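Local coordinates for protein erythrocyte binding antigen 140 (Plasmodium falciparum, PDB 4GF2) that probably binds a receptor on the host erythrocyte surface during parasite invasion, through a region built from Duffy binding-like domains, at residues Leu402-Ile406 with Lys407-Ile411; Lys413-Tyr416 with Gly417-Glu421; Gln474-Gln478 with Phe479-Phe483; Lys432-Glu435 with Glu436-Lys439; Lys439-Arg442 with Glu443-Asp447. The protein carries 3 engineered substitutions. All coordinates share one frame; numbering follows the deposited sequence.

Contact 1: residues Leu402-Ile406 with Lys407-Ile411; sequences LADII and KGSDI
The carbonyl oxygen of Asp-404 gathers three backbone N-H groups where helix 388-407 ends in a Schellman-type turn of the second Duffy binding-like domain. Asp-410 N makes the sound bond of the three, 2.7 Å from Asp-404 O, and it arrives well above the carbonyl plane (57° out of it). Ser-409 N and Gly-408 N add weak, bent bonds to the same oxygen, and Gly-408 N also reaches weakly to Ile-405 O at 3.3 Å. The last regular helical bond is straighter: Lys-407 N to Ala-403 O, 2.8 Å. Gly-408 suits the turn because its positive phi (86°) would press a CB against the carbonyl oxygen of the preceding residue.

Past the turn, the side chains of Ile-405 and Asp-410 run side by side. With CG set anti to the backbone N (chi1 173°), Asp-410 lays its carboxylate carbon CG 3.7 Å from Ile-405 CG1, so one side of the acid rests on hydrocarbon. Its oxygens are nevertheless satisfied: OD1 by Gln-478 NE2, OD2 by Arg-345 NH2 and Lys-413 N. Asp-404, also buried, pairs OD2 with Arg-481 NH1. The two acids hold Asp-404 OD2 and Asp-410 OD1 6.0 Å apart, and the arginines probably offset the repulsion and favour the ionised forms. Lys-407 instead bends at chi3 toward partly exposed ground, and its aliphatic root crosses the last turn with CG 3.2 Å from Ala-403 O.

Contact 2: residues Lys413-Tyr416 with Gly417-Glu421; sequences KDYY and GKKME
Asp-414 caps the N-terminus of helix 415-427, accepting at OD1 from Gly-417 N (2.9 Å): a classic N-cap in the second Duffy binding-like domain. Its CG stands between backbone N and carbonyl carbon (chi1 70°), which folds the carboxylate back over the first turn, and the N-H meets OD1 from above the carboxylate plane. Gly-417 fits this buried spot because, without a CB, its CA can lie close against OD1. The same oxygen also takes a salt bridge from Arg-345. In the backbone, Lys-418 N gives a straight bond to Asp-414 O (2.9 Å), Met-420 N bonds to Tyr-416 O, and Lys-419 N to Tyr-415 O is weak.

The ionic part joins Lys-413 to Glu-421. From a left-handed backbone conformation the lysine bends at chi2 and runs along the helix, so that NZ meets Glu-421 OE1 on its syn side at 2.8 Å. A water bridges NZ to OE2 of the same glutamate, and Gly-408 O takes a further hydrogen bond from NZ, tying the preceding loop to this helix.

The exposed tyrosines add packing of their own. Tyr-415 directs CD2 over the centre of the Tyr-416 ring. On the next turn, Lys-419 crosses the Tyr-415 side chain with its methylene carbons, CE lying 3.4 Å from Tyr-415 CZ and 3.3 Å from Tyr-415 OH.

Contact 3: residues Gln474-Gln478 with Phe479-Phe483; sequences QKIPQ and FLRWF
Gln-478 lies over Trp-482 one turn further on, in the first turn of helix 478-508, the long helix that follows Pro-477 at its N-cap in the second Duffy binding-like domain. This is the tight side. With CG anti to the backbone N (chi1 -172°) and the chain extended, the glutamine puts its CG over one face of the indole, a CH-pi contact 3.6 Å from the centroid of the six-membered ring. Its amide, tilted 35° to the ring, brings NE2 to within 2.9 Å of Trp-482 CZ2. The amide is held at both ends, OE1 by Ile-411 N and NE2 by Asp-401 OD1 besides Asp-410, while Trp-482 NE1 also binds Asp-401 OD1.

Arg-481 folds back, bent at chi3, over the start of the helix. NH1 donates a hydrogen bond to Ile-476 O, 2.8 Å, nearly along the C=O axis, and one face of the guanidinium covers Gln-478 CA. Besides Asp-404, Asp-401 meets its charge through a salt bridge at NH2, which suits an arginine to so buried a site.

The looser side is hydrocarbon, with Ile-476 and Pro-477 partly exposed and Leu-480 covered by Tyr-543 and Tyr-552. Pro-477, whose ring restricts phi at the N-cap position, lies alongside Leu-480. Ile-476 crosses Leu-480 at about a right angle, with CG2 3.9 Å from Leu-480 CB, and the same CG2 touches Arg-481 CG at 3.7 Å.

Contact 4: residues Lys432-Glu435 with Glu436-Lys439; sequences KRNE and ESLK
Leu-438 packs back against Arg-433 and Asn-434 at the surface start of helix 435-457, where Asn-434 holds the N-cap position. Its CB lies against the first turn, 3.7 Å from Glu-435 O. CG, anti to the carbonyl carbon (chi1 -64°), leans toward the incoming chain and lies 3.5 Å from Asn-434 O. From there the branches part: CD1 touches Arg-433 O at 3.4 Å, while CD2 comes down over one face of the Arg-433 guanidinium, offset toward its rim, 3.7 Å from NH2. A branched leucine suits this place because one methyl can cover the backbone and the other a flat charged group.

The turn itself is closed by backbone bonds, Leu-438 N to Asn-434 O (3.0 Å) and Lys-439 N to Glu-435 O (2.9 Å). The side-chain hydroxyl Ser-437 OG gives a weak hydrogen bond to Lys-432 O and lies against Lys-432 CD.

Arg-433, bent at chi3, spends its polar edge elsewhere: NE on a glycerol probably from the crystallisation liquor, NH1 on Asp-430 O and Asn-428 O. Through NH2 and Asn-425 O it reaches helix 415-427, so the loop between the two helices is tied to the end of the one it leaves as it enters the other.

Contact 5: residues Lys439-Arg442 with Glu443-Asp447; sequences KIFR and EKWWD
Glu-443 N donates a nearly straight bond to Lys-439 O, 2.8 Å, and the next three amides make the same bond less straight: Lys-444 N to Ile-440 O, Trp-445 N to Phe-441 O and Trp-446 N to Arg-442 O. Each carbonyl thus has an N-H four residues on. The Lys-439 and Glu-443 side chains cross, but the ion pair is long, Lys-439 NZ to Glu-443 OE2 3.6 Å, and OE2 lies nearer the lysine methylenes, 3.3 Å from CD.

This is the i to i+4 ladder of helix 435-457 in the second Duffy binding-like domain. Arg-442, buried, serves the interior by bending at chi3: NH1 bonds to Asn-425 OD1 and NH2 to Lys-407 O, with Glu-421 OE2 a long, weak ion-pair partner. Trp-446 NE1 has a weak partner in Gln-474 OE1, and Trp-445 O accepts from Asn-449 ND2.

Two pairs meet through carbon. Phe-441 and the five-membered ring of Trp-445 have planes 27° apart but slid, so the rings barely overlap, and Phe-441 CZ is 4.3 Å from Trp-445 CD1. Trp-445 meets Tyr-364 edge-to-face. At the exposed side the extended Lys-444 runs beside Ile-440, its CE 3.7 Å from Ile-440 CG2.

In the fold
Contacts 1 and 3 are buried, contacts 2 and 5 partly so, and contact 4 lies at the surface. Contacts 1 and 2 follow one another, closing helix 388-407 and opening helix 415-427, whereas contact 4 leads the loop into helix 435-457 and contact 5, sharing Lys-439 with it, lies on the next turns. The chemistry follows depth: a buried aspartate-arginine salt bridge and amide bonds join contacts 1 and 3, while contact 2 relies on a capping carboxylate and a water-bridged lysine-glutamate pair, and contact 4 on a leucine over a guanidinium face. Contact 1 touches all four others. Contact 3 is well separated from contact 4, with centres about 24 Å apart.

Contact 1: residues Leu402-Ile406 with Lys407-Ile411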
# COMPACT_ATOMS: atom_id res chain seq x y z
N LEU A 402 -9.27 16.19 9.80
CA LEU A 402 -9.02 14.98 9.03
C LEU A 402 -9.32 13.77 9.89
O LEU A 402 -9.98 12.83 9.44
CB LEU A 402 -7.57 14.93 8.55
CG LEU A 402 -7.23 15.92 7.43
CD1 LEU A 402 -5.72 16.00 7.23
CD2 LEU A 402 -7.92 15.51 6.14
N ALA A 403 -8.85 13.80 11.13
CA ALA A 403 -9.10 12.74 12.08
C ALA A 403 -10.60 12.51 12.24
O ALA A 403 -11.07 11.37 12.27
CB ALA A 403 -8.48 13.07 13.42
N ASP A 404 -11.35 13.60 12.35
CA ASP A 404 -12.80 13.51 12.53
C ASP A 404 -13.49 12.95 11.29
O ASP A 404 -14.54 12.31 11.39
CB ASP A 404 -13.38 14.89 12.86
CG ASP A 404 -13.41 15.15 14.35
OD1 ASP A 404 -13.90 14.28 15.10
OD2 ASP A 404 -12.95 16.23 14.78
N ILE A 405 -12.89 13.20 10.13
CA ILE A 405 -13.46 12.74 8.87
C ILE A 405 -13.23 11.24 8.72
O ILE A 405 -14.13 10.50 8.32
CB ILE A 405 -12.86 13.52 7.69
CG1 ILE A 405 -13.46 14.93 7.64
CG2 ILE A 405 -13.12 12.81 6.37
CD1 ILE A 405 -12.80 15.85 6.64
N ILE A 406 -12.02 10.79 9.05
CA ILE A 406 -11.67 9.38 9.00
C ILE A 406 -12.43 8.59 10.07
O ILE A 406 -12.89 7.48 9.82
CB ILE A 406 -10.16 9.17 9.23
CG1 ILE A 406 -9.35 9.84 8.12
CG2 ILE A 406 -9.84 7.69 9.32
CD1 ILE A 406 -9.69 9.36 6.72
N LYS A 407 -12.54 9.16 11.26
CA LYS A 407 -13.24 8.49 12.36
C LYS A 407 -14.75 8.45 12.10
O LYS A 407 -15.46 7.62 12.65
CB LYS A 407 -12.95 9.19 13.69
CG LYS A 407 -11.55 8.94 14.24
CD LYS A 407 -11.27 9.76 15.50
CE LYS A 407 -12.26 9.42 16.61
NZ LYS A 407 -11.90 10.06 17.91
N GLY A 408 -15.23 9.36 11.25
CA GLY A 408 -16.65 9.45 10.94
C GLY A 408 -17.41 10.31 11.93
O GLY A 408 -18.63 10.25 12.00
N SER A 409 -16.69 11.11 12.71
CA SER A 409 -17.32 11.97 13.70
C SER A 409 -17.44 13.40 13.19
O SER A 409 -18.05 14.25 13.83
CB SER A 409 -16.52 11.96 15.00
OG SER A 409 -15.20 12.42 14.79
N ASP A 410 -16.84 13.67 12.03
CA ASP A 410 -16.92 14.99 11.41
C ASP A 410 -18.36 15.45 11.27
O ASP A 410 -19.23 14.69 10.84
CB ASP A 410 -16.24 14.99 10.03
CG ASP A 410 -16.44 16.29 9.29
OD1 ASP A 410 -15.87 17.32 9.71
OD2 ASP A 410 -17.18 16.30 8.27
N ILE A 411 -18.61 16.70 11.63
CA ILE A 411 -19.97 17.24 11.66
C ILE A 411 -20.55 17.51 10.26
O ILE A 411 -21.76 17.40 10.06
CB ILE A 411 -20.01 18.56 12.47
CG1 ILE A 411 -19.77 18.27 13.95
CG2 ILE A 411 -21.35 19.26 12.29
CD1 ILE A 411 -19.66 19.51 14.81

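Contact 2: residues Lys413-Tyr416 with Gly417-Glu421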
# COMPACT_ATOMS: atom_id res chain seq x y z
N LYS A 413 -19.96 16.12 7.01
CA LYS A 413 -20.38 15.00 6.17
C LYS A 413 -20.65 15.49 4.75
O LYS A 413 -21.69 15.19 4.17
CB LYS A 413 -21.65 14.35 6.73
CG LYS A 413 -21.50 13.81 8.15
CD LYS A 413 -20.44 12.73 8.23
CE LYS A 413 -20.55 11.94 9.52
NZ LYS A 413 -19.51 10.89 9.62
N ASP A 414 -19.70 16.25 4.21
CA ASP A 414 -19.82 16.78 2.87
C ASP A 414 -19.51 15.68 1.86
O ASP A 414 -19.10 14.58 2.22
CB ASP A 414 -18.84 17.94 2.66
CG ASP A 414 -17.41 17.47 2.62
OD1 ASP A 414 -17.04 16.62 3.44
OD2 ASP A 414 -16.65 17.94 1.74
N TYR A 415 -19.69 16.01 0.58
CA TYR A 415 -19.54 15.03 -0.49
C TYR A 415 -18.21 14.29 -0.43
O TYR A 415 -18.17 13.07 -0.60
CB TYR A 415 -19.68 15.73 -1.84
CG TYR A 415 -19.59 14.79 -3.01
CD1 TYR A 415 -20.72 14.15 -3.51
CD2 TYR A 415 -18.38 14.53 -3.63
CE1 TYR A 415 -20.65 13.29 -4.58
CE2 TYR A 415 -18.29 13.67 -4.71
CZ TYR A 415 -19.43 13.05 -5.18
OH TYR A 415 -19.34 12.20 -6.26
N TYR A 416 -17.12 15.00 -0.18
CA TYR A 416 -15.80 14.39 -0.25
C TYR A 416 -15.37 13.76 1.06
O TYR A 416 -14.74 12.70 1.07
CB TYR A 416 -14.76 15.40 -0.74
CG TYR A 416 -15.04 15.87 -2.14
CD1 TYR A 416 -14.66 15.10 -3.23
CD2 TYR A 416 -15.70 17.06 -2.37
CE1 TYR A 416 -14.93 15.53 -4.53
CE2 TYR A 416 -15.97 17.49 -3.64
CZ TYR A 416 -15.59 16.73 -4.72
OH TYR A 416 -15.86 17.18 -5.99
N GLY A 417 -15.73 14.39 2.17
CA GLY A 417 -15.52 13.79 3.48
C GLY A 417 -16.21 12.44 3.59
O GLY A 417 -15.59 11.45 3.94
N LYS A 418 -17.51 12.41 3.27
CA LYS A 418 -18.30 11.18 3.34
C LYS A 418 -17.66 10.05 2.56
O LYS A 418 -17.54 8.93 3.05
CB LYS A 418 -19.70 11.42 2.80
CG LYS A 418 -20.75 11.73 3.84
CD LYS A 418 -21.85 10.66 3.83
CE LYS A 418 -23.17 11.22 4.33
NZ LYS A 418 -24.24 10.18 4.33
N LYS A 419 -17.26 10.34 1.33
CA LYS A 419 -16.65 9.31 0.48
C LYS A 419 -15.33 8.83 1.05
O LYS A 419 -14.95 7.68 0.86
CB LYS A 419 -16.48 9.82 -0.95
CG LYS A 419 -17.81 9.93 -1.67
CD LYS A 419 -17.65 9.99 -3.17
CE LYS A 419 -19.00 9.94 -3.86
NZ LYS A 419 -19.78 8.72 -3.51
N MET A 420 -14.63 9.72 1.76
CA MET A 420 -13.39 9.34 2.41
C MET A 420 -13.70 8.30 3.49
O MET A 420 -13.01 7.28 3.61
CB MET A 420 -12.72 10.57 3.02
CG MET A 420 -11.27 10.37 3.38
SD MET A 420 -10.28 9.91 1.94
CE MET A 420 -8.71 9.54 2.71
N GLU A 421 -14.74 8.56 4.26
CA GLU A 421 -15.15 7.68 5.35
C GLU A 421 -15.63 6.34 4.81
O GLU A 421 -15.22 5.28 5.29
CB GLU A 421 -16.27 8.33 6.15
CG GLU A 421 -16.81 7.47 7.27
CD GLU A 421 -18.02 8.10 7.94
OE1 GLU A 421 -18.27 9.29 7.70
OE2 GLU A 421 -18.71 7.39 8.71
O HOH W 1 -20.34 7.91 10.65

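Contact 3: residues Gln474-Gln478 with Phe479-Phe483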
# COMPACT_ATOMS: atom_id res chain seq x y z
N GLN A 474 -6.66 16.63 18.92
CA GLN A 474 -7.53 15.87 18.02
C GLN A 474 -8.64 15.16 18.78
O GLN A 474 -9.69 14.85 18.21
CB GLN A 474 -6.70 14.86 17.23
CG GLN A 474 -7.52 13.95 16.33
CD GLN A 474 -7.62 12.53 16.86
OE1 GLN A 474 -6.65 11.98 17.40
NE2 GLN A 474 -8.79 11.92 16.72
N LYS A 475 -8.42 14.91 20.07
CA LYS A 475 -9.41 14.22 20.89
C LYS A 475 -10.52 15.16 21.37
O LYS A 475 -11.54 14.71 21.88
CB LYS A 475 -8.75 13.56 22.10
CG LYS A 475 -7.83 12.39 21.75
CD LYS A 475 -7.63 11.47 22.94
CE LYS A 475 -6.73 10.29 22.60
NZ LYS A 475 -5.29 10.65 22.58
N ILE A 476 -10.32 16.47 21.21
CA ILE A 476 -11.31 17.45 21.63
C ILE A 476 -12.46 17.54 20.64
O ILE A 476 -12.23 17.67 19.44
CB ILE A 476 -10.68 18.85 21.77
CG1 ILE A 476 -9.68 18.87 22.93
CG2 ILE A 476 -11.76 19.90 21.99
CD1 ILE A 476 -9.00 20.20 23.13
N PRO A 477 -13.71 17.46 21.14
CA PRO A 477 -14.88 17.58 20.26
C PRO A 477 -14.69 18.66 19.21
O PRO A 477 -14.32 19.79 19.52
CB PRO A 477 -15.99 17.95 21.24
CG PRO A 477 -15.61 17.25 22.49
CD PRO A 477 -14.10 17.26 22.54
N GLN A 478 -14.94 18.29 17.96
CA GLN A 478 -14.71 19.16 16.82
C GLN A 478 -15.31 20.56 17.03
O GLN A 478 -14.63 21.56 16.87
CB GLN A 478 -15.28 18.52 15.56
CG GLN A 478 -14.95 19.25 14.28
CD GLN A 478 -15.39 18.46 13.06
OE1 GLN A 478 -16.51 17.95 13.01
NE2 GLN A 478 -14.50 18.35 12.08
N PHE A 479 -16.59 20.61 17.39
CA PHE A 479 -17.27 21.89 17.57
C PHE A 479 -16.52 22.80 18.53
O PHE A 479 -16.43 24.01 18.31
CB PHE A 479 -18.69 21.68 18.10
CG PHE A 479 -19.30 22.94 18.64
CD1 PHE A 479 -19.70 23.95 17.79
CD2 PHE A 479 -19.47 23.11 20.01
CE1 PHE A 479 -20.27 25.11 18.29
CE2 PHE A 479 -20.03 24.26 20.51
CZ PHE A 479 -20.43 25.26 19.65
N LEU A 480 -16.00 22.23 19.61
CA LEU A 480 -15.26 23.00 20.60
C LEU A 480 -13.99 23.57 19.98
O LEU A 480 -13.60 24.71 20.27
CB LEU A 480 -14.92 22.14 21.82
CG LEU A 480 -16.11 21.73 22.69
CD1 LEU A 480 -15.67 20.76 23.78
CD2 LEU A 480 -16.77 22.95 23.31
N ARG A 481 -13.34 22.79 19.12
CA ARG A 481 -12.15 23.26 18.43
C ARG A 481 -12.51 24.39 17.49
O ARG A 481 -11.77 25.37 17.37
CB ARG A 481 -11.49 22.12 17.66
CG ARG A 481 -11.16 20.91 18.50
CD ARG A 481 -10.21 19.97 17.77
NE ARG A 481 -10.58 19.77 16.37
CZ ARG A 481 -11.29 18.75 15.90
NH1 ARG A 481 -11.72 17.79 16.72
NH2 ARG A 481 -11.56 18.67 14.61
N TRP A 482 -13.65 24.26 16.82
CA TRP A 482 -14.09 25.25 15.85
C TRP A 482 -14.50 26.54 16.54
O TRP A 482 -14.17 27.63 16.08
CB TRP A 482 -15.25 24.71 15.01
CG TRP A 482 -14.83 23.64 14.07
CD1 TRP A 482 -13.55 23.18 13.86
CD2 TRP A 482 -15.67 22.90 13.19
NE1 TRP A 482 -13.56 22.20 12.91
CE2 TRP A 482 -14.85 22.00 12.48
CE3 TRP A 482 -17.05 22.90 12.93
CZ2 TRP A 482 -15.35 21.11 11.54
CZ3 TRP A 482 -17.54 22.02 11.99
CH2 TRP A 482 -16.70 21.14 11.31
N PHE A 483 -15.24 26.40 17.63
CA PHE A 483 -15.71 27.55 18.40
C PHE A 483 -14.54 28.46 18.75
O PHE A 483 -14.60 29.68 18.54
CB PHE A 483 -16.40 27.08 19.68
CG PHE A 483 -17.14 28.16 20.42
CD1 PHE A 483 -17.40 29.39 19.82
CD2 PHE A 483 -17.57 27.96 21.72
CE1 PHE A 483 -18.08 30.38 20.51
CE2 PHE A 483 -18.24 28.95 22.41
CZ PHE A 483 -18.50 30.16 21.80

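Contact 4: residues Lys432-Glu435 with Glu436-Lys439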
# COMPACT_ATOMS: atom_id res chain seq x y z
N LYS A 432 -19.30 -8.04 9.18
CA LYS A 432 -20.16 -7.36 10.14
C LYS A 432 -20.06 -5.87 9.85
O LYS A 432 -18.99 -5.28 10.00
CB LYS A 432 -19.74 -7.66 11.57
CG LYS A 432 -20.87 -7.47 12.58
CD LYS A 432 -20.34 -7.26 13.99
CE LYS A 432 -21.46 -7.33 15.02
NZ LYS A 432 -20.97 -7.13 16.41
N ARG A 433 -21.16 -5.26 9.44
CA ARG A 433 -21.10 -3.92 8.88
C ARG A 433 -22.13 -2.95 9.45
O ARG A 433 -22.56 -2.02 8.78
CB ARG A 433 -21.22 -4.00 7.36
CG ARG A 433 -20.28 -5.05 6.77
CD ARG A 433 -20.02 -4.84 5.29
NE ARG A 433 -19.32 -3.59 5.02
CZ ARG A 433 -18.03 -3.37 5.26
NH1 ARG A 433 -17.27 -4.31 5.81
NH2 ARG A 433 -17.49 -2.20 4.96
N ASN A 434 -22.51 -3.17 10.71
CA ASN A 434 -23.34 -2.21 11.42
C ASN A 434 -22.54 -0.97 11.83
O ASN A 434 -21.31 -1.01 11.90
CB ASN A 434 -23.98 -2.86 12.66
CG ASN A 434 -22.96 -3.53 13.55
OD1 ASN A 434 -22.52 -4.65 13.29
ND2 ASN A 434 -22.58 -2.85 14.63
N GLU A 435 -23.24 0.13 12.08
CA GLU A 435 -22.61 1.41 12.39
C GLU A 435 -21.43 1.28 13.34
O GLU A 435 -20.29 1.59 12.98
CB GLU A 435 -23.62 2.39 12.99
CG GLU A 435 -24.50 3.10 11.97
CD GLU A 435 -25.21 4.31 12.57
OE1 GLU A 435 -26.46 4.29 12.64
OE2 GLU A 435 -24.51 5.27 12.96
N GLU A 436 -21.69 0.83 14.56
CA GLU A 436 -20.66 0.81 15.59
C GLU A 436 -19.47 -0.06 15.19
O GLU A 436 -18.32 0.29 15.47
CB GLU A 436 -21.24 0.32 16.92
CG GLU A 436 -20.21 0.28 18.04
CD GLU A 436 -20.83 0.25 19.41
OE1 GLU A 436 -21.79 -0.52 19.62
OE2 GLU A 436 -20.37 1.01 20.29
N SER A 437 -19.74 -1.18 14.54
CA SER A 437 -18.68 -2.09 14.14
C SER A 437 -17.73 -1.41 13.17
O SER A 437 -16.51 -1.51 13.30
CB SER A 437 -19.28 -3.35 13.51
OG SER A 437 -18.26 -4.27 13.16
N LEU A 438 -18.29 -0.70 12.19
CA LEU A 438 -17.49 0.00 11.20
C LEU A 438 -16.75 1.18 11.82
O LEU A 438 -15.61 1.49 11.44
CB LEU A 438 -18.36 0.49 10.05
CG LEU A 438 -19.03 -0.60 9.22
CD1 LEU A 438 -19.90 0.02 8.15
CD2 LEU A 438 -17.99 -1.52 8.60
N LYS A 439 -17.39 1.86 12.77
CA LYS A 439 -16.77 2.97 13.47
C LYS A 439 -15.51 2.50 14.17
O LYS A 439 -14.43 3.07 14.00
CB LYS A 439 -17.74 3.58 14.48
CG LYS A 439 -17.22 4.87 15.13
CD LYS A 439 -18.03 5.27 16.36
CE LYS A 439 -17.83 4.27 17.49
NZ LYS A 439 -18.09 4.86 18.84

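Contact 5: residues Lys439-Arg442 with Glu443-Asp447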
# COMPACT_ATOMS: atom_id res chain seq x y z
N LYS A 439 -17.39 1.86 12.77
CA LYS A 439 -16.77 2.97 13.47
C LYS A 439 -15.51 2.50 14.17
O LYS A 439 -14.43 3.07 14.00
CB LYS A 439 -17.74 3.58 14.48
CG LYS A 439 -17.22 4.87 15.13
CD LYS A 439 -18.03 5.27 16.36
CE LYS A 439 -17.83 4.27 17.49
NZ LYS A 439 -18.09 4.86 18.84
N ILE A 440 -15.64 1.44 14.97
CA ILE A 440 -14.53 0.92 15.75
C ILE A 440 -13.33 0.60 14.85
O ILE A 440 -12.19 0.84 15.23
CB ILE A 440 -14.93 -0.35 16.54
CG1 ILE A 440 -15.98 0.00 17.59
CG2 ILE A 440 -13.71 -0.96 17.22
CD1 ILE A 440 -16.69 -1.20 18.16
N PHE A 441 -13.59 0.08 13.66
CA PHE A 441 -12.52 -0.21 12.72
C PHE A 441 -11.82 1.08 12.30
O PHE A 441 -10.60 1.19 12.39
CB PHE A 441 -13.04 -0.93 11.49
CG PHE A 441 -12.01 -1.12 10.42
CD1 PHE A 441 -11.22 -2.26 10.40
CD2 PHE A 441 -11.81 -0.16 9.44
CE1 PHE A 441 -10.26 -2.43 9.42
CE2 PHE A 441 -10.85 -0.33 8.46
CZ PHE A 441 -10.08 -1.47 8.45
N ARG A 442 -12.60 2.04 11.84
CA ARG A 442 -12.04 3.32 11.41
C ARG A 442 -11.25 3.95 12.56
O ARG A 442 -10.13 4.42 12.36
CB ARG A 442 -13.15 4.26 10.94
CG ARG A 442 -13.87 3.80 9.68
CD ARG A 442 -14.73 4.90 9.09
NE ARG A 442 -15.59 5.51 10.12
CZ ARG A 442 -16.80 5.08 10.44
NH1 ARG A 442 -17.34 4.03 9.82
NH2 ARG A 442 -17.48 5.69 11.39
N GLU A 443 -11.83 3.95 13.75
CA GLU A 443 -11.18 4.54 14.91
C GLU A 443 -9.82 3.89 15.17
O GLU A 443 -8.83 4.58 15.43
CB GLU A 443 -12.07 4.44 16.15
CG GLU A 443 -13.27 5.38 16.11
CD GLU A 443 -14.12 5.30 17.36
OE1 GLU A 443 -13.88 4.41 18.20
OE2 GLU A 443 -15.05 6.13 17.51
N LYS A 444 -9.77 2.57 15.08
CA LYS A 444 -8.51 1.85 15.26
C LYS A 444 -7.55 2.15 14.12
O LYS A 444 -6.34 2.25 14.32
CB LYS A 444 -8.76 0.34 15.35
CG LYS A 444 -9.43 -0.10 16.64
CD LYS A 444 -9.67 -1.60 16.65
CE LYS A 444 -10.27 -2.06 17.97
NZ LYS A 444 -10.53 -3.53 17.96
N TRP A 445 -8.09 2.29 12.91
CA TRP A 445 -7.26 2.55 11.75
C TRP A 445 -6.58 3.91 11.87
O TRP A 445 -5.40 4.05 11.55
CB TRP A 445 -8.10 2.51 10.47
CG TRP A 445 -7.28 2.49 9.23
CD1 TRP A 445 -6.82 1.40 8.57
CD2 TRP A 445 -6.81 3.63 8.51
NE1 TRP A 445 -6.10 1.78 7.47
CE2 TRP A 445 -6.07 3.15 7.41
CE3 TRP A 445 -6.93 5.01 8.68
CZ2 TRP A 445 -5.46 3.99 6.48
CZ3 TRP A 445 -6.33 5.85 7.76
CH2 TRP A 445 -5.60 5.34 6.68
N TRP A 446 -7.32 4.90 12.34
CA TRP A 446 -6.75 6.23 12.54
C TRP A 446 -5.63 6.20 13.58
O TRP A 446 -4.59 6.82 13.40
CB TRP A 446 -7.82 7.23 12.96
CG TRP A 446 -7.23 8.55 13.36
CD1 TRP A 446 -7.09 9.03 14.63
CD2 TRP A 446 -6.66 9.54 12.50
NE1 TRP A 446 -6.49 10.26 14.61
CE2 TRP A 446 -6.21 10.60 13.30
CE3 TRP A 446 -6.50 9.63 11.11
CZ2 TRP A 446 -5.61 11.74 12.78
CZ3 TRP A 446 -5.90 10.76 10.59
CH2 TRP A 446 -5.46 11.80 11.42
N ASP A 447 -5.84 5.46 14.67
CA ASP A 447 -4.82 5.36 15.72
C ASP A 447 -3.53 4.75 15.17
O ASP A 447 -2.44 5.14 15.57
CB ASP A 447 -5.33 4.52 16.89
CG ASP A 447 -6.31 5.29 17.77
OD1 ASP A 447 -6.34 6.53 17.69
OD2 ASP A 447 -7.04 4.64 18.55